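PDB 5I4C: transcriptional regulatory protein RcsB from Escherichia coli, which acts as the DNA-binding response regulator of the Rcs phosphorelay, controlling genes for colanic acid capsule synthesis, biofilm formation, cell division and outer membrane proteins. Local coordinates for residues A40-L45 and I68-Y73. Residues are numbered along the deposited sequence; the frame is centred on the assembly and turned at random.
Sequences ALINNL and ITLIKY
Ile42 of helix 38-44 meets Leu70 and Tyr73 of helix 67-77, joining two helices of the CheY-like receiver domain, whose five-stranded parallel sheet runs in the order 2-1-3-4-5. The contact is small and wholly apolar, burying 157 Å² in all, and the backbones stay well apart, with the CA atoms of Ile42 and Tyr73 9.1 Å from each other. Its tight part is the pairing of Ile42 with the tyrosine ring. Both branches of the isoleucine take part: CG2 approaches Tyr73 CE1 to 3.6 Å, while CD1 lies 4.0 Å from Tyr73 CD1, farther back along the same side of the ring. The tyrosine extends across the gap because CG is anti to the backbone N (chi1 -171°), which carries the ring towards the neighbouring helix. The methyl CG2 meets this ring obliquely.

Packing against Leu70 is looser, its CD1 standing 4.3 Å from Ile42 CD1. On the sheet side of helix 38-44, Leu41 packs on Ile7 and Phe35 of the two strands beneath. Tyr73 is partly exposed, its ring also stacking with His77 and meeting Tyr64, which touches Ile42 and the exposed Asn43 as well. At the far side of helix 38-44, Asn44 folds back onto the preceding turn: its ND2 donates to Ala40 O at 2.8 Å with an N-H...O angle of 150°, while its OD1 is hydrogen-bonded to Lys47 NZ. Ala40 O thus receives two donors, Asn44 ND2 and Asn44 N, which reach it from opposite faces of the carbonyl plane.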
loop_
_atom_site.group_PDB
_atom_site.type_symbol
_atom_site.label_atom_id
_atom_site.label_comp_id
_atom_site.label_asym_id
_atom_site.label_seq_id
_atom_site.Cartn_x
_atom_site.Cartn_y
_atom_site.Cartn_z
ATOM N N ALA A 40 -15.958 -6.406 -11.665
ATOM C CA ALA A 40 -15.323 -7.682 -11.473
ATOM C C ALA A 40 -15.728 -8.289 -10.135
ATOM O O ALA A 40 -16.084 -9.449 -10.063
ATOM C CB ALA A 40 -13.784 -7.522 -11.572
ATOM N N LEU A 41 -15.709 -7.504 -9.079
ATOM C CA LEU A 41 -16.203 -7.951 -7.801
ATOM C C LEU A 41 -17.624 -8.554 -7.810
ATOM O O LEU A 41 -17.852 -9.699 -7.348
ATOM C CB LEU A 41 -16.244 -6.748 -6.842
ATOM C CG LEU A 41 -16.833 -7.014 -5.445
ATOM C CD1 LEU A 41 -16.113 -8.122 -4.713
ATOM C CD2 LEU A 41 -16.699 -5.783 -4.576
ATOM N N ILE A 42 -18.555 -7.763 -8.290
ATOM C CA ILE A 42 -19.958 -8.110 -8.279
ATOM C C ILE A 42 -20.208 -9.279 -9.209
ATOM O O ILE A 42 -20.968 -10.167 -8.872
ATOM C CB ILE A 42 -20.851 -6.909 -8.677
ATOM C CG1 ILE A 42 -20.828 -5.779 -7.627
ATOM C CG2 ILE A 42 -22.301 -7.343 -9.029
ATOM C CD1 ILE A 42 -21.036 -6.257 -6.228
ATOM N N ASN A 43 -19.530 -9.297 -10.354
ATOM C CA ASN A 43 -19.652 -10.412 -11.290
ATOM C C ASN A 43 -19.216 -11.725 -10.755
ATOM O O ASN A 43 -19.826 -12.723 -11.073
ATOM C CB ASN A 43 -18.878 -10.187 -12.581
ATOM C CG ASN A 43 -19.584 -9.310 -13.527
ATOM O OD1 ASN A 43 -20.764 -9.070 -13.405
ATOM N ND2 ASN A 43 -18.846 -8.769 -14.464
ATOM N N ASN A 44 -18.191 -11.731 -9.921
ATOM C CA ASN A 44 -17.642 -12.985 -9.425
ATOM C C ASN A 44 -18.057 -13.332 -8.010
ATOM O O ASN A 44 -17.958 -14.465 -7.638
ATOM C CB ASN A 44 -16.170 -12.908 -9.525
ATOM C CG ASN A 44 -15.743 -12.945 -10.931
ATOM O OD1 ASN A 44 -15.860 -13.980 -11.594
ATOM N ND2 ASN A 44 -15.395 -11.789 -11.478
ATOM N N LEU A 45 -18.597 -12.393 -7.268
ATOM C CA LEU A 45 -19.127 -12.655 -5.929
ATOM C C LEU A 45 -19.965 -13.942 -5.776
ATOM O O LEU A 45 -19.685 -14.720 -4.901
ATOM C CB LEU A 45 -19.897 -11.448 -5.350
ATOM C CG LEU A 45 -19.152 -10.714 -4.222
ATOM C CD1 LEU A 45 -19.770 -9.368 -3.896
ATOM C CD2 LEU A 45 -19.124 -11.547 -2.988
ATOM N N ILE A 68 -21.359 4.661 -1.298
ATOM C CA ILE A 68 -22.663 4.320 -0.769
ATOM C C ILE A 68 -23.483 3.502 -1.768
ATOM O O ILE A 68 -24.119 2.522 -1.445
ATOM C CB ILE A 68 -23.427 5.629 -0.398
ATOM C CG1 ILE A 68 -22.720 6.368 0.744
ATOM C CG2 ILE A 68 -24.880 5.343 -0.028
ATOM C CD1 ILE A 68 -22.603 5.571 2.040
ATOM N N THR A 69 -23.438 3.921 -2.999
ATOM C CA THR A 69 -24.121 3.217 -4.086
ATOM C C THR A 69 -23.733 1.772 -4.180
ATOM O O THR A 69 -24.566 0.911 -4.202
ATOM C CB THR A 69 -23.778 3.946 -5.386
ATOM O OG1 THR A 69 -24.291 5.266 -5.292
ATOM C CG2 THR A 69 -24.358 3.268 -6.608
ATOM N N LEU A 70 -22.444 1.498 -4.056
ATOM C CA LEU A 70 -21.962 0.125 -4.099
ATOM C C LEU A 70 -22.387 -0.609 -2.848
ATOM O O LEU A 70 -22.854 -1.737 -2.939
ATOM C CB LEU A 70 -20.446 0.126 -4.194
ATOM C CG LEU A 70 -19.843 -1.283 -4.210
ATOM C CD1 LEU A 70 -20.353 -2.120 -5.392
ATOM C CD2 LEU A 70 -18.344 -1.175 -4.171
ATOM N N ILE A 71 -22.280 0.017 -1.703
ATOM C CA ILE A 71 -22.769 -0.660 -0.496
ATOM C C ILE A 71 -24.222 -1.060 -0.547
ATOM O O ILE A 71 -24.584 -2.183 -0.158
ATOM C CB ILE A 71 -22.509 0.133 0.791
ATOM C CG1 ILE A 71 -21.018 0.302 1.078
ATOM C CG2 ILE A 71 -23.151 -0.562 2.011
ATOM C CD1 ILE A 71 -20.206 -0.869 0.649
ATOM N N LYS A 72 -25.046 -0.158 -0.998
ATOM C CA LYS A 72 -26.487 -0.420 -1.180
ATOM C C LYS A 72 -26.739 -1.568 -2.130
ATOM O O LYS A 72 -27.570 -2.420 -1.886
ATOM C CB LYS A 72 -27.165 0.826 -1.744
ATOM C CG LYS A 72 -27.416 1.891 -0.718
ATOM C CD LYS A 72 -28.028 3.136 -1.375
ATOM C CE LYS A 72 -29.295 3.513 -0.664
ATOM N NZ LYS A 72 -29.595 4.911 -0.991
ATOM N N TYR A 73 -26.033 -1.587 -3.227
ATOM C CA TYR A 73 -26.074 -2.715 -4.144
ATOM C C TYR A 73 -25.764 -4.054 -3.430
ATOM O O TYR A 73 -26.555 -5.016 -3.512
ATOM C CB TYR A 73 -25.156 -2.477 -5.369
ATOM C CG TYR A 73 -25.355 -3.536 -6.413
ATOM C CD1 TYR A 73 -24.750 -4.788 -6.268
ATOM C CD2 TYR A 73 -26.281 -3.366 -7.468
ATOM C CE1 TYR A 73 -25.003 -5.826 -7.142
ATOM C CE2 TYR A 73 -26.499 -4.402 -8.393
ATOM C CZ TYR A 73 -25.859 -5.621 -8.219
ATOM O OH TYR A 73 -26.039 -6.679 -9.022
#